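Local structure of amidohydrolase (Thermotoga maritima, 3OOQ) at residues Val271-Leu275 / Leu286-Ile291; Ile66-Glu70 / Ala93-Asn98; Asn188-Lys192 / Phe203-Asp207; Val14-Thr18 / Gly351-Pro355. The protein probably hydrolyses an amide bond, perhaps with allantoinase-type activity, as a member of the amidohydrolase family of TIM-barrel enzymes. All blocks are in the same frame, centred on the assembly; numbering follows the deposited sequence.

Overall arrangement
Contacts 1, 2 and 4 are buried, whereas contact 3 lies at the surface, its centre about 31 Å from that of the chain. Contacts 1 and 2 both involve loops that follow barrel strands, with centres about 25 Å apart, yet they differ in chemistry: contact 1 is apolar and has no hydrogen bond between its segments, while contact 2 combines tight glycine-lined packing with one backbone bond. Contact 4 closes a loop that contains the other three and joins N-terminal and C-terminal parts of the chain through backbone and side-chain hydrogen bonds. Contact 3 ties an outlying helix to the loop after it with an aromatic pair and, like contact 2, touches the third subunit.

Contact 1 (Val271-Leu275 / Leu286-Ile291); sequences VGPLL and LTMETI
The flat groups at the meeting of Leu274 and Leu286 are peptide carbonyls, and methyl groups press against them from both segments. Leu286 divides its two branches between successive carbonyls, with CD1 3.6 Å from Pro273 O and CD2 3.7 Å from Leu274 O. In return, CD2 of Leu274 comes within 3.5 Å of Thr287 O.

Leu274 lies at the centre of the contact. Its CG stands anti to the carbonyl carbon (chi1 -71°), and from there the two methyls fork: CD2 also lies 4.0 Å from Leu286 CG, while CD1 meets CD1 of Ile291 at 3.7 Å. CG2 of Thr290 touches both branches of the fork. Met288, a selenomethionine, has a chain bent at chi2 (141°), which brings its CE to 3.9 Å from Leu274 CB and also toward the backbone N of Leu275. Val271 adds CG2 at the far end, crossing Ile291 obliquely.

The wall facing Leu274 is folded by an ST turn, in which Thr287 OG1 accepts from Glu289 N at 3.0 Å. A type I turn from Thr287 to Thr290 is superimposed on it, and the chain then runs into helix 290-297.

The 271-275 segment leaves barrel strand 269-271 and passes through a cis peptide before Pro273. Gln318 of helix 315-321 accepts from the backbone N of both Leu274 and Leu275. Leu303 of the adjacent parallel strand 301-303 backs Val271 and Leu274, while Met288 leans on helix 315-321 and Leu275 packs on Phe314 of the second subunit.

Contact 2 (Ile66-Glu70 / Ala93-Asn98); sequences IGLFE and ALDGFN
Gly67 and Asn98 share the one hydrogen bond between the segments: Asn98 N donates to Gly67 O at 3.0 Å, approaching from above the carbonyl plane, 42° out of it. Gly96 O also comes near Gly67 O, although two acceptors cannot bond.

Around the Phe97 ring, Ile66 O lies in the ring plane at the edge, 3.6 Å from CD1. Gly67 CA approaches the same CD1 obliquely at 3.7 Å, where a side chain on Gly67 would collide with the ring; the residue's positive phi also suits glycine. The 66-70 segment directly follows a His-X-His sequence at the end of strand 54-64, of the kind that binds metal in many amidohydrolases, and the contact folds the long loop after this strand back on itself.

Apolar packing comes from Leu68. Its CD2 is wedged 3.3 Å from Ala93 O and 3.4 Å from Gly96 C, and CD1 meets Ala93 CB at 3.9 Å.

The polar pair of Glu70 and Asn98 is looser, the carboxylate and amide planes being turned 81° apart without a hydrogen bond. Asn98 OD1 instead accepts from Gln100 N, while neighbouring Asp95 forms salt bridges with Arg180 and Arg238 of the third subunit.

Contact 3 (Asn188-Lys192 / Phe203-Asp207); sequences NYMKK and FTETD
Tyr189 and Phe203 form an offset edge-to-face pair, the edge of Phe203 directed at the face of Tyr189, with ring planes 80° apart and centroids separated by 5.5 Å. Closest are the two CE2 atoms, Tyr189 CE2 and Phe203 CE2, at 3.7 Å. Glu205 N sits over one face of the Phe203 ring, 3.8 Å above its plane, and Lys192 CB touches CE1.

Hydrogen bonding centres on the phenol. With CG anti to the backbone N (chi1 179°), Tyr189 reaches across to accept from Asp207 N at 3.0 Å, in a nearly straight bond of 163°, and its OH is also bonded to Glu211. The contact thereby braces a helix-loop-helix connection: Asp207 is the N-cap of helix 208-217, while Tyr189 belongs to helix 172-198. A phenylalanine in place of Tyr189 would probably leave Asp207 N and the Glu211 carboxylate without this shared partner and free the loop to shift before the cap.

Glu205 O lies in the plane of the Tyr189 ring, 3.3 Å from CE2. Lys192 NZ and Glu205 OE2 carry opposite charges but stand 4.4 Å apart, too far for a salt bridge. Thr206 O receives Asn188 ND2 of the third subunit.

Contact 4 (Val14-Thr18 / Gly351-Pro355); sequences VFPIT and GSIEP
The beta domain built from both ends of the chain, a feature of many amidohydrolases beside their TIM barrel, is stitched together here: Pro16, in the loop after strand 12-14, meets Ile353, in the loop before strand 361-364. Ile353 N donates to Pro16 O at 3.1 Å, almost straight at 165°. The same carbonyl takes a weak bond from Thr18 N, which with the positive phi of Ile17 makes a classic gamma turn.

Van der Waals contacts flank this bond. Ile353 puts CD1 against Phe15 O and 3.9 Å from Val14 CG1, and its CB rests on Pro16 CA at 3.7 Å. Val26 of strand 24-29 touches both Val14 and Ile353.

At the outer end Thr18 and Glu354 come from opposite directions. Thr18 CG2 also packs on Ser352 CB, at 3.8 Å. A valine in place of Thr18 lacks the hydroxyl and would probably leave Glu354 OE2 without its tie to the 14-18 loop. Glu354 OE1 forms a salt bridge with Lys357. A bound glycerol, probably from the crystallisation liquor, shares Glu354 OE2. Thr18 OG1 donates to the anti lone pair of that oxygen, Glu354 OE2, over a short 2.5 Å.

Contact 1 (Val271-Leu275 / Leu286-Ile291)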
loop_
_atom_site.group_PDB
_atom_site.type_symbol
_atom_site.label_atom_id
_atom_site.label_comp_id
_atom_site.label_asym_id
_atom_site.label_seq_id
_atom_site.Cartn_x
_atom_site.Cartn_y
_atom_site.Cartn_z
ATOM N N VAL F 271 -35.000 -1.568 -23.111
ATOM C CA VAL F 271 -34.431 -0.215 -23.175
ATOM C C VAL F 271 -34.567 0.483 -21.819
ATOM O O VAL F 271 -35.369 0.073 -20.974
ATOM C CB VAL F 271 -35.035 0.663 -24.316
ATOM C CG1 VAL F 271 -34.927 -0.031 -25.660
ATOM C CG2 VAL F 271 -36.503 0.995 -24.044
ATOM N N GLY F 272 -33.755 1.521 -21.616
ATOM C CA GLY F 272 -33.708 2.217 -20.341
ATOM C C GLY F 272 -32.500 1.771 -19.530
ATOM O O GLY F 272 -31.856 0.776 -19.873
ATOM N N PRO F 273 -32.155 2.532 -18.479
ATOM C CA PRO F 273 -32.864 3.762 -18.091
ATOM C C PRO F 273 -32.659 4.883 -19.132
ATOM O O PRO F 273 -31.583 4.986 -19.712
ATOM C CB PRO F 273 -32.196 4.134 -16.765
ATOM C CG PRO F 273 -30.724 3.651 -16.955
ATOM C CD PRO F 273 -30.855 2.382 -17.784
ATOM N N LEU F 274 -33.679 5.707 -19.345
ATOM C CA LEU F 274 -33.643 6.792 -20.339
ATOM C C LEU F 274 -33.825 8.204 -19.755
ATOM O O LEU F 274 -33.223 9.169 -20.233
ATOM C CB LEU F 274 -34.696 6.548 -21.430
ATOM C CG LEU F 274 -34.459 5.423 -22.428
ATOM C CD1 LEU F 274 -35.754 5.147 -23.202
ATOM C CD2 LEU F 274 -33.286 5.737 -23.384
ATOM N N LEU F 275 -34.672 8.313 -18.737
ATOM C CA LEU F 275 -34.831 9.546 -17.983
ATOM C C LEU F 275 -33.691 9.688 -16.964
ATOM O O LEU F 275 -33.916 9.620 -15.760
ATOM C CB LEU F 275 -36.182 9.540 -17.256
ATOM C CG LEU F 275 -36.665 10.846 -16.607
ATOM C CD1 LEU F 275 -37.392 11.719 -17.597
ATOM C CD2 LEU F 275 -37.560 10.556 -15.422
ATOM N N LEU F 286 -27.267 8.213 -25.916
ATOM C CA LEU F 286 -28.565 7.840 -25.344
ATOM C C LEU F 286 -29.613 8.870 -25.756
ATOM O O LEU F 286 -29.363 10.066 -25.708
ATOM C CB LEU F 286 -28.476 7.728 -23.806
ATOM C CG LEU F 286 -29.690 7.480 -22.900
ATOM C CD1 LEU F 286 -29.210 6.981 -21.545
ATOM C CD2 LEU F 286 -30.435 8.745 -22.643
ATOM N N THR F 287 -30.777 8.392 -26.184
ATOM C CA THR F 287 -31.891 9.264 -26.549
ATOM C C THR F 287 -33.217 8.575 -26.263
ATOM O O THR F 287 -33.375 7.358 -26.474
ATOM C CB THR F 287 -31.835 9.742 -28.029
ATOM O OG1 THR F 287 -33.065 10.419 -28.354
ATOM C CG2 THR F 287 -31.629 8.556 -28.995
HETATM N N MSE F 288 -34.165 9.358 -25.767
HETATM C CA MSE F 288 -35.502 8.857 -25.527
HETATM C C MSE F 288 -36.240 8.526 -26.830
HETATM O O MSE F 288 -37.232 7.790 -26.825
HETATM C CB MSE F 288 -36.291 9.861 -24.714
HETATM C CG MSE F 288 -37.327 9.195 -23.885
HETATM SE SE MSE F 288 -37.380 10.093 -22.210
HETATM C CE MSE F 288 -37.964 8.604 -21.126
ATOM N N GLU F 289 -35.730 9.066 -27.936
ATOM C CA GLU F 289 -36.223 8.753 -29.276
ATOM C C GLU F 289 -36.062 7.294 -29.674
ATOM O O GLU F 289 -36.685 6.836 -30.638
ATOM C CB GLU F 289 -35.504 9.615 -30.299
ATOM C CG GLU F 289 -35.841 11.088 -30.203
ATOM C CD GLU F 289 -35.383 11.846 -31.423
ATOM O OE1 GLU F 289 -34.351 11.468 -32.012
ATOM O OE2 GLU F 289 -36.061 12.816 -31.798
ATOM N N THR F 290 -35.221 6.572 -28.942
ATOM C CA THR F 290 -34.971 5.166 -29.208
ATOM C C THR F 290 -36.257 4.314 -29.118
ATOM O O THR F 290 -36.433 3.356 -29.874
ATOM C CB THR F 290 -33.827 4.609 -28.295
ATOM O OG1 THR F 290 -33.235 3.468 -28.915
ATOM C CG2 THR F 290 -34.340 4.202 -26.922
ATOM N N ILE F 291 -37.160 4.678 -28.210
ATOM C CA ILE F 291 -38.416 3.958 -28.085
ATOM C C ILE F 291 -39.131 3.946 -29.455
ATOM O O ILE F 291 -39.355 2.883 -30.040
ATOM C CB ILE F 291 -39.300 4.535 -26.957
ATOM C CG1 ILE F 291 -38.683 4.211 -25.575
ATOM C CG2 ILE F 291 -40.749 4.009 -27.070
ATOM C CD1 ILE F 291 -39.285 4.988 -24.420
#

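Contact 2 (Ile66-Glu70 / Ala93-Asn98)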
loop_
_atom_site.group_PDB
_atom_site.type_symbol
_atom_site.label_atom_id
_atom_site.label_comp_id
_atom_site.label_asym_id
_atom_site.label_seq_id
_atom_site.Cartn_x
_atom_site.Cartn_y
_atom_site.Cartn_z
ATOM N N ILE F 66 -34.297 -3.612 -7.515
ATOM C CA ILE F 66 -35.098 -3.382 -6.308
ATOM C C ILE F 66 -34.934 -4.556 -5.347
ATOM O O ILE F 66 -34.805 -5.708 -5.770
ATOM C CB ILE F 66 -36.592 -3.095 -6.625
ATOM C CG1 ILE F 66 -37.298 -2.508 -5.389
ATOM C CG2 ILE F 66 -37.316 -4.376 -7.155
ATOM C CD1 ILE F 66 -38.513 -1.640 -5.701
ATOM N N GLY F 67 -34.901 -4.265 -4.055
ATOM C CA GLY F 67 -34.692 -5.300 -3.055
ATOM C C GLY F 67 -33.238 -5.719 -2.902
ATOM O O GLY F 67 -32.844 -6.186 -1.828
ATOM N N LEU F 68 -32.442 -5.570 -3.962
ATOM C CA LEU F 68 -30.997 -5.881 -3.908
ATOM C C LEU F 68 -30.153 -4.722 -3.380
ATOM O O LEU F 68 -29.161 -4.930 -2.674
ATOM C CB LEU F 68 -30.449 -6.277 -5.293
ATOM C CG LEU F 68 -30.809 -7.619 -5.914
ATOM C CD1 LEU F 68 -29.978 -7.829 -7.169
ATOM C CD2 LEU F 68 -30.507 -8.735 -4.945
ATOM N N PHE F 69 -30.533 -3.516 -3.779
ATOM C CA PHE F 69 -29.850 -2.297 -3.400
ATOM C C PHE F 69 -30.856 -1.545 -2.527
ATOM O O PHE F 69 -31.603 -0.706 -3.020
ATOM C CB PHE F 69 -29.512 -1.540 -4.692
ATOM C CG PHE F 69 -28.603 -0.359 -4.519
ATOM C CD1 PHE F 69 -28.667 0.445 -3.386
ATOM C CD2 PHE F 69 -27.701 -0.020 -5.533
ATOM C CE1 PHE F 69 -27.829 1.556 -3.236
ATOM C CE2 PHE F 69 -26.867 1.093 -5.401
ATOM C CZ PHE F 69 -26.933 1.880 -4.247
ATOM N N GLU F 70 -30.910 -1.896 -1.246
ATOM C CA GLU F 70 -31.945 -1.386 -0.323
ATOM C C GLU F 70 -31.964 0.142 -0.318
ATOM O O GLU F 70 -30.898 0.782 -0.376
ATOM C CB GLU F 70 -31.706 -1.909 1.116
ATOM C CG GLU F 70 -32.819 -1.523 2.119
ATOM C CD GLU F 70 -32.545 -1.892 3.582
ATOM O OE1 GLU F 70 -31.539 -2.561 3.910
ATOM O OE2 GLU F 70 -33.374 -1.502 4.427
ATOM N N ALA F 93 -29.736 -13.420 -7.720
ATOM C CA ALA F 93 -30.377 -12.231 -7.187
ATOM C C ALA F 93 -31.392 -12.581 -6.094
ATOM O O ALA F 93 -31.544 -11.838 -5.119
ATOM C CB ALA F 93 -31.046 -11.452 -8.286
ATOM N N LEU F 94 -32.067 -13.718 -6.250
ATOM C CA LEU F 94 -33.027 -14.189 -5.246
ATOM C C LEU F 94 -32.425 -14.197 -3.843
ATOM O O LEU F 94 -33.104 -13.884 -2.869
ATOM C CB LEU F 94 -33.532 -15.608 -5.582
ATOM C CG LEU F 94 -34.715 -16.140 -4.773
ATOM C CD1 LEU F 94 -35.987 -15.414 -5.211
ATOM C CD2 LEU F 94 -34.879 -17.670 -4.910
ATOM N N ASP F 95 -31.157 -14.581 -3.756
ATOM C CA ASP F 95 -30.488 -14.741 -2.469
ATOM C C ASP F 95 -30.007 -13.417 -1.856
ATOM O O ASP F 95 -29.440 -13.412 -0.761
ATOM C CB ASP F 95 -29.303 -15.701 -2.607
ATOM C CG ASP F 95 -29.729 -17.139 -2.885
ATOM O OD1 ASP F 95 -30.870 -17.516 -2.554
ATOM O OD2 ASP F 95 -28.910 -17.899 -3.439
ATOM N N GLY F 96 -30.232 -12.310 -2.556
ATOM C CA GLY F 96 -29.889 -10.982 -2.051
ATOM C C GLY F 96 -31.111 -10.089 -1.895
ATOM O O GLY F 96 -31.003 -8.953 -1.412
ATOM N N PHE F 97 -32.273 -10.601 -2.304
ATOM C CA PHE F 97 -33.521 -9.832 -2.343
ATOM C C PHE F 97 -34.182 -9.673 -0.961
ATOM O O PHE F 97 -34.496 -10.663 -0.308
ATOM C CB PHE F 97 -34.503 -10.484 -3.334
ATOM C CG PHE F 97 -35.846 -9.804 -3.402
ATOM C CD1 PHE F 97 -36.014 -8.626 -4.131
ATOM C CD2 PHE F 97 -36.953 -10.346 -2.744
ATOM C CE1 PHE F 97 -37.249 -7.980 -4.175
ATOM C CE2 PHE F 97 -38.207 -9.709 -2.799
ATOM C CZ PHE F 97 -38.350 -8.525 -3.514
ATOM N N ASN F 98 -34.408 -8.426 -0.557
ATOM C CA ASN F 98 -35.052 -8.065 0.713
ATOM C C ASN F 98 -36.480 -7.532 0.486
ATOM O O ASN F 98 -36.653 -6.387 0.069
ATOM C CB ASN F 98 -34.180 -6.992 1.403
ATOM C CG ASN F 98 -34.838 -6.357 2.620
ATOM O OD1 ASN F 98 -35.884 -6.800 3.103
ATOM N ND2 ASN F 98 -34.208 -5.295 3.126
#

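Contact 3 (Asn188-Lys192 / Phe203-Asp207)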
loop_
_atom_site.group_PDB
_atom_site.type_symbol
_atom_site.label_atom_id
_atom_site.label_comp_id
_atom_site.label_asym_id
_atom_site.label_seq_id
_atom_site.Cartn_x
_atom_site.Cartn_y
_atom_site.Cartn_z
ATOM N N ASN F 188 -17.344 -28.460 -22.474
ATOM C CA ASN F 188 -16.547 -29.609 -21.988
ATOM C C ASN F 188 -17.304 -30.399 -20.924
ATOM O O ASN F 188 -17.319 -31.616 -20.941
ATOM C CB ASN F 188 -15.205 -29.167 -21.404
ATOM C CG ASN F 188 -14.268 -28.603 -22.446
ATOM O OD1 ASN F 188 -14.393 -28.884 -23.641
ATOM N ND2 ASN F 188 -13.313 -27.807 -21.999
ATOM N N TYR F 189 -17.920 -29.669 -20.004
ATOM C CA TYR F 189 -18.679 -30.214 -18.884
ATOM C C TYR F 189 -19.846 -31.092 -19.343
ATOM O O TYR F 189 -20.066 -32.173 -18.804
ATOM C CB TYR F 189 -19.212 -29.040 -18.091
ATOM C CG TYR F 189 -20.067 -29.340 -16.888
ATOM C CD1 TYR F 189 -21.451 -29.162 -16.936
ATOM C CD2 TYR F 189 -19.485 -29.741 -15.681
ATOM C CE1 TYR F 189 -22.257 -29.399 -15.790
ATOM C CE2 TYR F 189 -20.265 -29.975 -14.548
ATOM C CZ TYR F 189 -21.639 -29.801 -14.603
ATOM O OH TYR F 189 -22.378 -30.027 -13.453
HETATM N N MSE F 190 -20.585 -30.604 -20.326
HETATM C CA MSE F 190 -21.648 -31.374 -20.948
HETATM C C MSE F 190 -21.131 -32.649 -21.606
HETATM O O MSE F 190 -21.733 -33.709 -21.441
HETATM C CB MSE F 190 -22.421 -30.507 -21.942
HETATM C CG MSE F 190 -23.178 -29.366 -21.253
HETATM SE SE MSE F 190 -24.019 -28.113 -22.491
HETATM C CE MSE F 190 -25.478 -29.263 -23.152
ATOM N N LYS F 191 -20.011 -32.554 -22.319
ATOM C CA LYS F 191 -19.440 -33.722 -22.975
ATOM C C LYS F 191 -18.962 -34.744 -21.948
ATOM O O LYS F 191 -19.099 -35.944 -22.170
ATOM C CB LYS F 191 -18.307 -33.338 -23.925
ATOM C CG LYS F 191 -18.773 -32.447 -25.062
ATOM C CD LYS F 191 -17.630 -31.914 -25.892
ATOM C CE LYS F 191 -18.162 -30.937 -26.916
ATOM N NZ LYS F 191 -17.049 -30.289 -27.651
ATOM N N LYS F 192 -18.430 -34.271 -20.823
ATOM C CA LYS F 192 -18.061 -35.178 -19.731
ATOM C C LYS F 192 -19.282 -35.911 -19.178
ATOM O O LYS F 192 -19.218 -37.110 -18.909
ATOM C CB LYS F 192 -17.322 -34.445 -18.610
ATOM C CG LYS F 192 -15.899 -34.055 -18.966
ATOM C CD LYS F 192 -15.276 -33.259 -17.829
ATOM C CE LYS F 192 -13.991 -32.562 -18.255
ATOM N NZ LYS F 192 -13.698 -31.407 -17.324
ATOM N N PHE F 203 -22.082 -39.422 -12.630
ATOM C CA PHE F 203 -21.285 -38.196 -12.768
ATOM C C PHE F 203 -20.895 -37.667 -11.386
ATOM O O PHE F 203 -21.756 -37.469 -10.529
ATOM C CB PHE F 203 -22.063 -37.132 -13.545
ATOM C CG PHE F 203 -21.231 -35.933 -13.938
ATOM C CD1 PHE F 203 -20.092 -36.084 -14.732
ATOM C CD2 PHE F 203 -21.592 -34.649 -13.519
ATOM C CE1 PHE F 203 -19.319 -34.969 -15.100
ATOM C CE2 PHE F 203 -20.833 -33.529 -13.894
ATOM C CZ PHE F 203 -19.694 -33.690 -14.678
ATOM N N THR F 204 -19.601 -37.460 -11.165
ATOM C CA THR F 204 -19.112 -37.054 -9.845
ATOM C C THR F 204 -18.399 -35.690 -9.867
ATOM O O THR F 204 -17.635 -35.376 -8.948
ATOM C CB THR F 204 -18.173 -38.130 -9.206
ATOM O OG1 THR F 204 -16.939 -38.198 -9.929
ATOM C CG2 THR F 204 -18.827 -39.501 -9.173
ATOM N N GLU F 205 -18.661 -34.893 -10.907
ATOM C CA GLU F 205 -17.992 -33.597 -11.101
ATOM C C GLU F 205 -19.003 -32.455 -11.312
ATOM O O GLU F 205 -18.762 -31.521 -12.070
ATOM C CB GLU F 205 -16.986 -33.673 -12.269
ATOM C CG GLU F 205 -15.739 -34.535 -12.020
ATOM C CD GLU F 205 -14.823 -34.626 -13.258
ATOM O OE1 GLU F 205 -14.891 -35.644 -13.977
ATOM O OE2 GLU F 205 -14.039 -33.681 -13.531
ATOM N N THR F 206 -20.129 -32.535 -10.615
ATOM C CA THR F 206 -21.170 -31.527 -10.689
ATOM C C THR F 206 -20.614 -30.180 -10.204
ATOM O O THR F 206 -19.937 -30.110 -9.176
ATOM C CB THR F 206 -22.392 -31.964 -9.863
ATOM O OG1 THR F 206 -22.844 -33.230 -10.352
ATOM C CG2 THR F 206 -23.526 -30.953 -9.977
ATOM N N ASP F 207 -20.870 -29.135 -10.978
ATOM C CA ASP F 207 -20.318 -27.825 -10.716
ATOM C C ASP F 207 -21.421 -26.809 -10.909
ATOM O O ASP F 207 -21.967 -26.652 -11.998
ATOM C CB ASP F 207 -19.137 -27.531 -11.646
ATOM C CG ASP F 207 -18.511 -26.149 -11.406
ATOM O OD1 ASP F 207 -19.221 -25.188 -11.083
ATOM O OD2 ASP F 207 -17.290 -26.011 -11.565
#

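Contact 4 (Val14-Thr18 / Gly351-Pro355)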
loop_
_atom_site.group_PDB
_atom_site.type_symbol
_atom_site.label_atom_id
_atom_site.label_comp_id
_atom_site.label_asym_id
_atom_site.label_seq_id
_atom_site.Cartn_x
_atom_site.Cartn_y
_atom_site.Cartn_z
ATOM N N VAL F 14 -61.534 0.518 -18.178
ATOM C CA VAL F 14 -60.642 -0.639 -18.139
ATOM C C VAL F 14 -59.659 -0.559 -19.299
ATOM O O VAL F 14 -60.066 -0.378 -20.456
ATOM C CB VAL F 14 -61.430 -2.006 -18.189
ATOM C CG1 VAL F 14 -60.466 -3.208 -18.097
ATOM C CG2 VAL F 14 -62.464 -2.083 -17.068
ATOM N N PHE F 15 -58.372 -0.697 -18.977
ATOM C CA PHE F 15 -57.300 -0.740 -19.957
ATOM C C PHE F 15 -56.698 -2.149 -20.024
ATOM O O PHE F 15 -55.737 -2.447 -19.300
ATOM C CB PHE F 15 -56.214 0.287 -19.586
ATOM C CG PHE F 15 -56.502 1.682 -20.073
ATOM C CD1 PHE F 15 -57.454 2.482 -19.441
ATOM C CD2 PHE F 15 -55.806 2.206 -21.151
ATOM C CE1 PHE F 15 -57.726 3.780 -19.888
ATOM C CE2 PHE F 15 -56.069 3.510 -21.610
ATOM C CZ PHE F 15 -57.037 4.293 -20.969
ATOM N N PRO F 16 -57.248 -3.026 -20.896
ATOM C CA PRO F 16 -56.686 -4.377 -21.025
ATOM C C PRO F 16 -55.251 -4.396 -21.572
ATOM O O PRO F 16 -54.538 -5.388 -21.363
ATOM C CB PRO F 16 -57.616 -5.064 -22.037
ATOM C CG PRO F 16 -58.826 -4.229 -22.121
ATOM C CD PRO F 16 -58.402 -2.827 -21.799
ATOM N N ILE F 17 -54.878 -3.320 -22.281
ATOM C CA ILE F 17 -53.569 -3.103 -22.920
ATOM C C ILE F 17 -53.453 -3.793 -24.254
ATOM O O ILE F 17 -52.993 -3.197 -25.212
ATOM C CB ILE F 17 -52.321 -3.491 -22.030
ATOM C CG1 ILE F 17 -52.219 -2.618 -20.777
ATOM C CG2 ILE F 17 -51.023 -3.428 -22.859
ATOM C CD1 ILE F 17 -52.324 -1.119 -21.017
ATOM N N THR F 18 -53.876 -5.051 -24.314
ATOM C CA THR F 18 -53.789 -5.828 -25.538
ATOM C C THR F 18 -55.017 -5.622 -26.423
ATOM O O THR F 18 -55.131 -6.225 -27.488
ATOM C CB THR F 18 -53.600 -7.296 -25.214
ATOM O OG1 THR F 18 -54.625 -7.699 -24.296
ATOM C CG2 THR F 18 -52.195 -7.522 -24.556
ATOM N N GLY F 351 -49.174 -8.900 -17.216
ATOM C CA GLY F 351 -48.998 -7.824 -18.189
ATOM C C GLY F 351 -50.185 -7.447 -19.074
ATOM O O GLY F 351 -50.012 -6.672 -20.017
ATOM N N SER F 352 -51.374 -7.999 -18.790
ATOM C CA SER F 352 -52.616 -7.633 -19.501
ATOM C C SER F 352 -53.861 -7.974 -18.694
ATOM O O SER F 352 -53.814 -8.814 -17.777
ATOM C CB SER F 352 -52.702 -8.316 -20.883
ATOM O OG SER F 352 -52.849 -9.733 -20.772
ATOM N N ILE F 353 -54.973 -7.326 -19.027
ATOM C CA ILE F 353 -56.242 -7.698 -18.419
ATOM C C ILE F 353 -57.005 -8.597 -19.381
ATOM O O ILE F 353 -57.869 -8.142 -20.145
ATOM C CB ILE F 353 -57.107 -6.495 -17.975
ATOM C CG1 ILE F 353 -56.270 -5.489 -17.169
ATOM C CG2 ILE F 353 -58.307 -6.999 -17.159
ATOM C CD1 ILE F 353 -57.056 -4.326 -16.578
ATOM N N GLU F 354 -56.649 -9.874 -19.349
ATOM C CA GLU F 354 -57.324 -10.877 -20.144
ATOM C C GLU F 354 -57.775 -12.012 -19.239
ATOM O O GLU F 354 -57.067 -12.348 -18.280
ATOM C CB GLU F 354 -56.367 -11.446 -21.198
ATOM C CG GLU F 354 -55.988 -10.476 -22.305
ATOM C CD GLU F 354 -54.822 -10.978 -23.154
ATOM O OE1 GLU F 354 -54.490 -12.182 -23.066
ATOM O OE2 GLU F 354 -54.233 -10.163 -23.902
ATOM N N PRO F 355 -58.919 -12.635 -19.562
ATOM C CA PRO F 355 -59.320 -13.843 -18.850
ATOM C C PRO F 355 -58.206 -14.875 -18.788
ATOM O O PRO F 355 -57.512 -15.125 -19.781
ATOM C CB PRO F 355 -60.496 -14.365 -19.689
ATOM C CG PRO F 355 -61.078 -13.106 -20.275
ATOM C CD PRO F 355 -59.869 -12.299 -20.641
#